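Local coordinates for uncharacterized protein HI_0666 (Haemophilus influenzae, PDB 7CZO), which is the N-terminal domain component of a HipA toxin, probably acting within an unusual three-component HipBA toxin-antitoxin system, at residues T55-L69 and E81-M95. Numbering follows the deposited sequence.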
ATOM      1  N   THR A  55       5.211   7.283   8.060  1.00 69.40           N
ATOM      2  CA  THR A  55       5.587   5.886   8.026  1.00 71.02           C
ATOM      3  C   THR A  55       4.411   5.032   7.617  1.00 74.01           C
ATOM      4  O   THR A  55       3.252   5.333   7.953  1.00 65.91           O
ATOM      5  CB  THR A  55       5.968   5.377   9.388  1.00 68.29           C
ATOM      6  OG1 THR A  55       4.806   5.478  10.195  1.00 64.73           O
ATOM      7  CG2 THR A  55       7.118   6.189   9.979  1.00 77.97           C
ATOM      8  N   LEU A  56       4.749   3.944   6.934  1.00 64.18           N
ATOM      9  CA  LEU A  56       3.792   3.076   6.318  1.00 59.88           C
ATOM     10  C   LEU A  56       2.617   2.778   7.255  1.00 56.35           C
ATOM     11  O   LEU A  56       2.731   2.140   8.308  1.00 52.88           O
ATOM     12  CB  LEU A  56       4.502   1.776   5.872  1.00 65.23           C
ATOM     13  CG  LEU A  56       3.595   0.743   5.202  1.00 62.67           C
ATOM     14  CD1 LEU A  56       3.051   1.248   3.869  1.00 63.66           C
ATOM     15  CD2 LEU A  56       4.322  -0.570   5.038  1.00 62.11           C
ATOM     16  N   PHE A  57       1.460   3.252   6.855  1.00 56.30           N
ATOM     17  CA  PHE A  57       0.238   2.902   7.547  1.00 56.74           C
ATOM     18  C   PHE A  57       0.294   1.493   8.150  1.00 55.09           C
ATOM     19  O   PHE A  57       0.484   0.515   7.460  1.00 60.63           O
ATOM     20  CB  PHE A  57      -0.904   3.005   6.556  1.00 59.79           C
ATOM     21  CG  PHE A  57      -1.021   4.377   5.919  1.00 57.40           C
ATOM     22  CD1 PHE A  57      -1.469   5.445   6.650  1.00 56.55           C
ATOM     23  CD2 PHE A  57      -0.665   4.582   4.613  1.00 56.24           C
ATOM     24  CE1 PHE A  57      -1.580   6.687   6.095  1.00 56.40           C
ATOM     25  CE2 PHE A  57      -0.773   5.823   4.045  1.00 60.08           C
ATOM     26  CZ  PHE A  57      -1.225   6.887   4.794  1.00 56.01           C
ATOM     27  N   PRO A  58       0.124   1.384   9.451  1.00 58.54           N
ATOM     28  CA  PRO A  58       0.001   0.074  10.093  1.00 59.19           C
ATOM     29  C   PRO A  58      -0.856  -0.950   9.360  1.00 57.70           C
ATOM     30  O   PRO A  58      -0.511  -2.139   9.334  1.00 58.40           O
ATOM     31  CB  PRO A  58      -0.664   0.423  11.434  1.00 57.14           C
ATOM     32  CG  PRO A  58      -0.087   1.766  11.766  1.00 57.52           C
ATOM     33  CD  PRO A  58       0.037   2.483  10.433  1.00 62.17           C
ATOM     34  N   TYR A  59      -1.976  -0.512   8.792  1.00 52.93           N
ATOM     35  CA  TYR A  59      -2.843  -1.449   8.114  1.00 52.37           C
ATOM     36  C   TYR A  59      -2.100  -2.092   6.930  1.00 56.65           C
ATOM     37  O   TYR A  59      -2.119  -3.330   6.764  1.00 58.77           O
ATOM     38  CB  TYR A  59      -4.161  -0.808   7.647  1.00 52.43           C
ATOM     39  CG  TYR A  59      -4.994  -1.821   6.943  1.00 54.70           C
ATOM     40  CD1 TYR A  59      -5.640  -2.819   7.669  1.00 60.09           C
ATOM     41  CD2 TYR A  59      -5.037  -1.881   5.541  1.00 61.34           C
ATOM     42  CE1 TYR A  59      -6.367  -3.817   7.034  1.00 63.73           C
ATOM     43  CE2 TYR A  59      -5.765  -2.879   4.889  1.00 66.58           C
ATOM     44  CZ  TYR A  59      -6.427  -3.844   5.650  1.00 65.75           C
ATOM     45  OH  TYR A  59      -7.148  -4.841   5.060  1.00 66.55           O
ATOM     46  N   PHE A  60      -1.448  -1.266   6.112  1.00 51.37           N
ATOM     47  CA  PHE A  60      -0.733  -1.780   4.953  1.00 50.25           C
ATOM     48  C   PHE A  60       0.528  -2.533   5.391  1.00 49.23           C
ATOM     49  O   PHE A  60       0.855  -3.574   4.859  1.00 59.97           O
ATOM     50  CB  PHE A  60      -0.387  -0.651   3.989  1.00 51.52           C
ATOM     51  CG  PHE A  60      -1.546  -0.165   3.174  1.00 49.21           C
ATOM     52  CD1 PHE A  60      -1.953  -0.841   2.030  1.00 51.53           C
ATOM     53  CD2 PHE A  60      -2.216   0.998   3.517  1.00 56.25           C
ATOM     54  CE1 PHE A  60      -3.034  -0.377   1.262  1.00 52.85           C
ATOM     55  CE2 PHE A  60      -3.306   1.475   2.746  1.00 55.46           C
ATOM     56  CZ  PHE A  60      -3.716   0.787   1.626  1.00 47.59           C
ATOM     57  N   ALA A  61       1.251  -2.042   6.371  1.00 48.08           N
ATOM     58  CA  ALA A  61       2.383  -2.834   6.857  1.00 48.04           C
ATOM     59  C   ALA A  61       1.899  -4.197   7.316  1.00 48.52           C
ATOM     60  O   ALA A  61       2.642  -5.160   7.237  1.00 59.38           O
ATOM     61  CB  ALA A  61       3.098  -2.141   8.002  1.00 42.03           C
ATOM     62  N   SER A  62       0.675  -4.287   7.834  1.00 53.28           N
ATOM     63  CA  SER A  62       0.150  -5.581   8.349  1.00 54.71           C
ATOM     64  C   SER A  62      -0.059  -6.642   7.243  1.00 51.57           C
ATOM     65  O   SER A  62      -0.102  -7.819   7.531  1.00 58.97           O
ATOM     66  CB  SER A  62      -1.166  -5.387   9.094  1.00 50.22           C
ATOM     67  OG  SER A  62      -2.264  -5.455   8.170  1.00 54.44           O
ATOM     68  N   LEU A  63      -0.191  -6.216   5.993  1.00 51.15           N
ATOM     69  CA  LEU A  63      -0.434  -7.133   4.858  1.00 52.30           C
ATOM     70  C   LEU A  63       0.807  -7.864   4.421  1.00 50.86           C
ATOM     71  O   LEU A  63       0.737  -8.779   3.625  1.00 64.23           O
ATOM     72  CB  LEU A  63      -0.970  -6.370   3.629  1.00 52.21           C
ATOM     73  CG  LEU A  63      -2.269  -5.578   3.838  1.00 54.40           C
ATOM     74  CD1 LEU A  63      -2.926  -5.067   2.571  1.00 52.77           C
ATOM     75  CD2 LEU A  63      -3.264  -6.434   4.587  1.00 55.67           C
ATOM     76  N   VAL A  64       1.953  -7.453   4.906  1.00 50.92           N
ATOM     77  CA  VAL A  64       3.192  -8.106   4.540  1.00 52.45           C
ATOM     78  C   VAL A  64       3.298  -9.466   5.269  1.00 57.07           C
ATOM     79  O   VAL A  64       3.189  -9.528   6.493  1.00 61.38           O
ATOM     80  CB  VAL A  64       4.379  -7.206   4.896  1.00 47.45           C
ATOM     81  CG1 VAL A  64       5.689  -7.918   4.586  1.00 54.68           C
ATOM     82  CG2 VAL A  64       4.269  -5.901   4.129  1.00 44.65           C
ATOM     83  N   PRO A  65       3.510 -10.561   4.522  1.00 54.06           N
ATOM     84  CA  PRO A  65       3.507 -11.832   5.229  1.00 55.27           C
ATOM     85  C   PRO A  65       4.682 -11.990   6.190  1.00 55.33           C
ATOM     86  O   PRO A  65       5.820 -11.631   5.860  1.00 58.25           O
ATOM     87  CB  PRO A  65       3.587 -12.876   4.092  1.00 55.73           C
ATOM     88  CG  PRO A  65       3.106 -12.160   2.884  1.00 55.39           C
ATOM     89  CD  PRO A  65       3.630 -10.754   3.066  1.00 54.60           C
ATOM     90  N   GLU A  66       4.377 -12.539   7.363  1.00 59.07           N
ATOM     91  CA  GLU A  66       5.357 -12.936   8.364  1.00 60.47           C
ATOM     92  C   GLU A  66       6.521 -13.598   7.714  1.00 62.23           C
ATOM     93  O   GLU A  66       7.642 -13.167   7.850  1.00 61.79           O
ATOM     94  CB  GLU A  66       4.715 -13.917   9.324  1.00 64.49           C
ATOM     95  CG  GLU A  66       3.941 -13.213  10.415  1.00 75.01           C
ATOM     96  CD  GLU A  66       3.087 -14.148  11.230  1.00 84.20           C
ATOM     97  OE1 GLU A  66       3.305 -15.384  11.140  1.00 83.55           O
ATOM     98  OE2 GLU A  66       2.194 -13.629  11.948  1.00 92.03           O
ATOM     99  N   GLY A  67       6.219 -14.633   6.954  1.00 58.67           N
ATOM    100  CA  GLY A  67       7.214 -15.353   6.210  1.00 58.79           C
ATOM    101  C   GLY A  67       8.284 -14.545   5.524  1.00 61.76           C
ATOM    102  O   GLY A  67       9.437 -14.969   5.481  1.00 71.19           O
ATOM    103  N   TRP A  68       7.921 -13.404   4.961  1.00 56.98           N
ATOM    104  CA  TRP A  68       8.894 -12.582   4.232  1.00 55.62           C
ATOM    105  C   TRP A  68       9.716 -11.720   5.203  1.00 60.89           C
ATOM    106  O   TRP A  68      10.865 -11.373   4.933  1.00 57.19           O
ATOM    107  CB  TRP A  68       8.161 -11.683   3.257  1.00 52.81           C
ATOM    108  CG  TRP A  68       9.010 -10.737   2.527  1.00 60.24           C
ATOM    109  CD1 TRP A  68       9.623 -10.948   1.341  1.00 67.00           C
ATOM    110  CD2 TRP A  68       9.289  -9.388   2.890  1.00 62.28           C
ATOM    111  NE1 TRP A  68      10.293  -9.824   0.943  1.00 67.30           N
ATOM    112  CE2 TRP A  68      10.098  -8.844   1.877  1.00 66.67           C
ATOM    113  CE3 TRP A  68       8.919  -8.580   3.962  1.00 63.47           C
ATOM    114  CZ2 TRP A  68      10.574  -7.529   1.918  1.00 62.70           C
ATOM    115  CZ3 TRP A  68       9.397  -7.271   4.003  1.00 63.33           C
ATOM    116  CH2 TRP A  68      10.211  -6.766   2.984  1.00 59.40           C
ATOM    117  N   LEU A  69       9.104 -11.342   6.313  1.00 57.73           N
ATOM    118  CA  LEU A  69       9.828 -10.660   7.356  1.00 57.45           C
ATOM    119  C   LEU A  69      10.833 -11.629   7.991  1.00 62.63           C
ATOM    120  O   LEU A  69      12.019 -11.319   8.002  1.00 73.81           O
ATOM    121  CB  LEU A  69       8.859 -10.101   8.399  1.00 56.83           C
ATOM    122  CG  LEU A  69       7.828  -9.099   7.847  1.00 56.64           C
ATOM    123  CD1 LEU A  69       6.747  -8.853   8.901  1.00 57.81           C
ATOM    124  CD2 LEU A  69       8.447  -7.786   7.355  1.00 49.16           C
ATOM    125  N   GLU A  81      10.913   0.216   5.375  1.00 90.17           N
ATOM    126  CA  GLU A  81       9.565   0.756   5.124  1.00 86.64           C
ATOM    127  C   GLU A  81       9.284   1.088   3.682  1.00 78.23           C
ATOM    128  O   GLU A  81       8.157   0.938   3.230  1.00 82.73           O
ATOM    129  CB  GLU A  81       9.210   1.968   5.976  1.00 88.63           C
ATOM    130  CG  GLU A  81       8.927   1.573   7.413  1.00 95.22           C
ATOM    131  CD  GLU A  81       7.887   2.446   8.031  1.00 90.61           C
ATOM    132  OE1 GLU A  81       7.041   1.914   8.778  1.00 99.42           O
ATOM    133  OE2 GLU A  81       7.916   3.658   7.733  1.00 92.77           O
ATOM    134  N   SER A  82      10.291   1.557   2.964  1.00 71.58           N
ATOM    135  CA  SER A  82      10.236   1.544   1.516  1.00 68.56           C
ATOM    136  C   SER A  82      10.351   0.110   1.014  1.00 64.61           C
ATOM    137  O   SER A  82       9.867  -0.218  -0.071  1.00 65.35           O
ATOM    138  CB  SER A  82      11.364   2.381   0.933  1.00 72.04           C
ATOM    139  OG  SER A  82      11.246   3.716   1.372  1.00 74.25           O
ATOM    140  N   ASP A  83      10.989  -0.746   1.808  1.00 67.05           N
ATOM    141  CA  ASP A  83      11.192  -2.145   1.421  1.00 71.66           C
ATOM    142  C   ASP A  83       9.900  -2.885   1.471  1.00 65.26           C
ATOM    143  O   ASP A  83       9.637  -3.725   0.631  1.00 79.39           O
ATOM    144  CB  ASP A  83      12.224  -2.829   2.316  1.00 74.52           C
ATOM    145  CG  ASP A  83      13.645  -2.469   1.913  1.00 81.97           C
ATOM    146  OD1 ASP A  83      13.845  -2.204   0.688  1.00 73.34           O
ATOM    147  OD2 ASP A  83      14.531  -2.442   2.807  1.00 77.79           O
ATOM    148  N   MET A  84       9.102  -2.536   2.464  1.00 61.84           N
ATOM    149  CA  MET A  84       7.740  -3.023   2.608  1.00 56.45           C
ATOM    150  C   MET A  84       6.777  -2.499   1.564  1.00 57.10           C
ATOM    151  O   MET A  84       6.035  -3.278   0.986  1.00 61.59           O
ATOM    152  CB  MET A  84       7.265  -2.740   4.031  1.00 57.51           C
ATOM    153  CG  MET A  84       7.912  -3.767   4.923  1.00 63.72           C
ATOM    154  SD  MET A  84       7.494  -3.707   6.631  1.00 75.50           S
ATOM    155  CE  MET A  84       5.718  -3.784   6.678  1.00 71.75           C
ATOM    156  N   PHE A  85       6.811  -1.200   1.286  1.00 58.96           N
ATOM    157  CA  PHE A  85       5.990  -0.637   0.226  1.00 58.13           C
ATOM    158  C   PHE A  85       6.398  -1.255  -1.090  1.00 55.77           C
ATOM    159  O   PHE A  85       5.573  -1.442  -1.962  1.00 56.85           O
ATOM    160  CB  PHE A  85       6.131   0.897   0.154  1.00 61.75           C
ATOM    161  CG  PHE A  85       5.267   1.539  -0.919  1.00 56.03           C
ATOM    162  CD1 PHE A  85       3.901   1.607  -0.770  1.00 54.41           C
ATOM    163  CD2 PHE A  85       5.821   2.054  -2.058  1.00 53.57           C
ATOM    164  CE1 PHE A  85       3.097   2.176  -1.732  1.00 58.81           C
ATOM    165  CE2 PHE A  85       5.015   2.643  -3.029  1.00 61.15           C
ATOM    166  CZ  PHE A  85       3.647   2.715  -2.863  1.00 59.98           C
ATOM    167  N   ARG A  86       7.675  -1.578  -1.245  1.00 58.01           N
ATOM    168  CA  ARG A  86       8.102  -2.198  -2.500  1.00 63.64           C
ATOM    169  C   ARG A  86       7.497  -3.620  -2.587  1.00 57.48           C
ATOM    170  O   ARG A  86       6.995  -4.027  -3.617  1.00 59.01           O
ATOM    171  CB  ARG A  86       9.626  -2.223  -2.598  1.00 69.12           C
ATOM    172  CG  ARG A  86      10.181  -2.182  -4.013  1.00 83.02           C
ATOM    173  CD  ARG A  86      11.722  -2.259  -4.060  1.00 95.40           C
ATOM    174  NE  ARG A  86      12.407  -1.756  -2.852  1.00 97.24           N
ATOM    175  CZ  ARG A  86      12.497  -0.473  -2.478  1.00 98.67           C
ATOM    176  NH1 ARG A  86      11.936   0.498  -3.199  1.00 98.03           N
ATOM    177  NH2 ARG A  86      13.138  -0.159  -1.352  1.00101.34           N
ATOM    178  N   PHE A  87       7.518  -4.361  -1.488  1.00 51.16           N
ATOM    179  CA  PHE A  87       6.979  -5.695  -1.488  1.00 51.32           C
ATOM    180  C   PHE A  87       5.504  -5.624  -1.839  1.00 57.59           C
ATOM    181  O   PHE A  87       5.029  -6.308  -2.754  1.00 52.34           O
ATOM    182  CB  PHE A  87       7.141  -6.329  -0.142  1.00 52.52           C
ATOM    183  CG  PHE A  87       6.418  -7.613  -0.023  1.00 54.23           C
ATOM    184  CD1 PHE A  87       7.067  -8.804  -0.238  1.00 60.67           C
ATOM    185  CD2 PHE A  87       5.078  -7.629   0.287  1.00 60.00           C
ATOM    186  CE1 PHE A  87       6.383 -10.002  -0.149  1.00 60.37           C
ATOM    187  CE2 PHE A  87       4.377  -8.827   0.385  1.00 61.70           C
ATOM    188  CZ  PHE A  87       5.037 -10.012   0.161  1.00 56.26           C
ATOM    189  N   LEU A  88       4.777  -4.745  -1.158  1.00 55.04           N
ATOM    190  CA  LEU A  88       3.361  -4.559  -1.514  1.00 57.61           C
ATOM    191  C   LEU A  88       3.190  -4.380  -3.012  1.00 54.62           C
ATOM    192  O   LEU A  88       2.311  -5.000  -3.599  1.00 52.08           O
ATOM    193  CB  LEU A  88       2.709  -3.400  -0.738  1.00 56.41           C
ATOM    194  CG  LEU A  88       2.663  -3.751   0.759  1.00 56.75           C
ATOM    195  CD1 LEU A  88       2.143  -2.580   1.566  1.00 55.93           C
ATOM    196  CD2 LEU A  88       1.859  -5.022   1.002  1.00 55.75           C
ATOM    197  N   LEU A  89       4.058  -3.581  -3.633  1.00 56.19           N
ATOM    198  CA  LEU A  89       3.951  -3.310  -5.068  1.00 56.62           C
ATOM    199  C   LEU A  89       4.367  -4.495  -5.917  1.00 63.56           C
ATOM    200  O   LEU A  89       3.730  -4.771  -6.922  1.00 78.48           O
ATOM    201  CB  LEU A  89       4.794  -2.117  -5.446  1.00 57.66           C
ATOM    202  CG  LEU A  89       4.288  -0.744  -5.015  1.00 55.81           C
ATOM    203  CD1 LEU A  89       5.345   0.298  -5.409  1.00 59.71           C
ATOM    204  CD2 LEU A  89       2.976  -0.454  -5.699  1.00 54.50           C
ATOM    205  N   ASN A  90       5.398  -5.221  -5.507  1.00 60.29           N
ATOM    206  CA  ASN A  90       5.817  -6.399  -6.257  1.00 62.79           C
ATOM    207  C   ASN A  90       4.973  -7.629  -6.126  1.00 63.39           C
ATOM    208  O   ASN A  90       5.105  -8.499  -6.960  1.00 66.56           O
ATOM    209  CB  ASN A  90       7.222  -6.811  -5.876  1.00 71.26           C
ATOM    210  CG  ASN A  90       8.240  -5.739  -6.204  1.00 73.90           C
ATOM    211  OD1 ASN A  90       8.051  -4.953  -7.153  1.00 65.70           O
ATOM    212  ND2 ASN A  90       9.315  -5.675  -5.395  1.00 68.57           N
ATOM    213  N   ASN A  91       4.130  -7.743  -5.103  1.00 68.83           N
ATOM    214  CA  ASN A  91       3.252  -8.902  -5.047  1.00 69.17           C
ATOM    215  C   ASN A  91       2.094  -8.926  -4.083  1.00 63.72           C
ATOM    216  O   ASN A  91       2.094  -9.774  -3.213  1.00 64.47           O
ATOM    217  CB  ASN A  91       4.090 -10.194  -4.842  1.00 76.78           C
ATOM    218  CG  ASN A  91       5.288 -10.000  -3.964  1.00 68.87           C
ATOM    219  OD1 ASN A  91       5.354  -9.104  -3.160  1.00 84.15           O
ATOM    220  ND2 ASN A  91       6.235 -10.882  -4.105  1.00 76.61           N
ATOM    221  N   GLY A  92       1.039  -8.131  -4.260  1.00 66.62           N
ATOM    222  CA  GLY A  92       0.663  -7.466  -5.488  1.00 69.78           C
ATOM    223  C   GLY A  92      -0.742  -7.947  -5.899  1.00 71.97           C
ATOM    224  O   GLY A  92      -1.737  -7.565  -5.303  1.00 54.55           O
ATOM    225  N   GLU A  93      -0.814  -8.813  -6.910  1.00 76.11           N
ATOM    226  CA  GLU A  93      -2.089  -9.327  -7.368  1.00 87.48           C
ATOM    227  C   GLU A  93      -2.578 -10.524  -6.505  1.00 87.64           C
ATOM    228  O   GLU A  93      -3.792 -10.822  -6.481  1.00 84.40           O
ATOM    229  CB  GLU A  93      -2.051  -9.637  -8.893  1.00 91.55           C
ATOM    230  CG  GLU A  93      -2.210  -8.378  -9.797  1.00109.30           C
ATOM    231  CD  GLU A  93      -3.673  -8.011 -10.180  1.00116.39           C
ATOM    232  OE1 GLU A  93      -4.399  -8.890 -10.714  1.00110.45           O
ATOM    233  OE2 GLU A  93      -4.102  -6.833  -9.983  1.00 99.21           O
ATOM    234  N   ASN A  94      -1.674 -11.147  -5.739  1.00 72.05           N
ATOM    235  CA  ASN A  94      -1.942 -12.487  -5.214  1.00 75.72           C
ATOM    236  C   ASN A  94      -1.705 -12.812  -3.743  1.00 66.76           C
ATOM    237  O   ASN A  94      -1.962 -13.932  -3.334  1.00 67.05           O
ATOM    238  CB  ASN A  94      -1.123 -13.492  -6.015  1.00 78.95           C
ATOM    239  CG  ASN A  94       0.360 -13.335  -5.778  1.00 88.48           C
ATOM    240  OD1 ASN A  94       0.900 -12.203  -5.786  1.00 92.89           O
ATOM    241  ND2 ASN A  94       1.041 -14.461  -5.563  1.00 88.04           N
ATOM    242  N   MET A  95      -1.245 -11.870  -2.936  1.00 68.33           N
ATOM    243  CA  MET A  95      -0.733 -12.236  -1.611  1.00 62.52           C
ATOM    244  C   MET A  95      -1.323 -11.514  -0.438  1.00 58.97           C
ATOM    245  O   MET A  95      -0.758 -11.592   0.656  1.00 51.39           O
ATOM    246  CB  MET A  95       0.745 -11.972  -1.601  1.00 66.93           C
ATOM    247  CG  MET A  95       1.457 -12.814  -2.637  1.00 75.51           C
ATOM    248  SD  MET A  95       2.249 -14.193  -1.828  1.00 75.64           S
ATOM    249  CE  MET A  95       3.487 -13.143  -1.077  1.00 89.75           C
TER
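Met84 reaches from helix 82-91 into the bend between helices 58-62 and 66-70, touching five residues there along its length. Its CB lies 3.8 Å from Leu56 CD2, its CG comes to Trp68 CZ3, its sulfur approaches Leu69 CD2, and its CE abuts Ala61 CB and Val64 CG2. The turn at the last torsion of Met84 (chi3 54°), after an extended chi2, brings its CE to Val64 CG2 at 3.6 Å. A turn of helix further on, Phe87 meets two partners with different parts of its ring: CD1 and CE1 against the indole of Trp68, CZ and CE2 against Pro65 CD. Its CD1 lies over one face of the indole, near the margin of the ring system. The phenyl and the five-membered indole ring have centroids 4.5 Å apart and planes at 48°, an oblique aromatic pair, and the two side chains run alongside in opposite senses. This helical layer packs beside the antiparallel sheet of the HipA N-terminal domain: Leu88 touches Gln100 of strand 98-102 and Phe60 touches Leu20 of strand 15-22, while Leu88 CD1 lies 4.0 Å from Phe60 CB and its CD2 meets Val64 CG2 at 4.0 Å. At the start of helix 82-91 the contact turns polar. Glu81, in the N-cap position, accepts a hydrogen bond at OE2 from Leu56 N, 3.3 Å long with an N-H...O angle of 151°; the donor stands well above the carboxylate plane. Glu81 also touches Phe27 of strand 27-31.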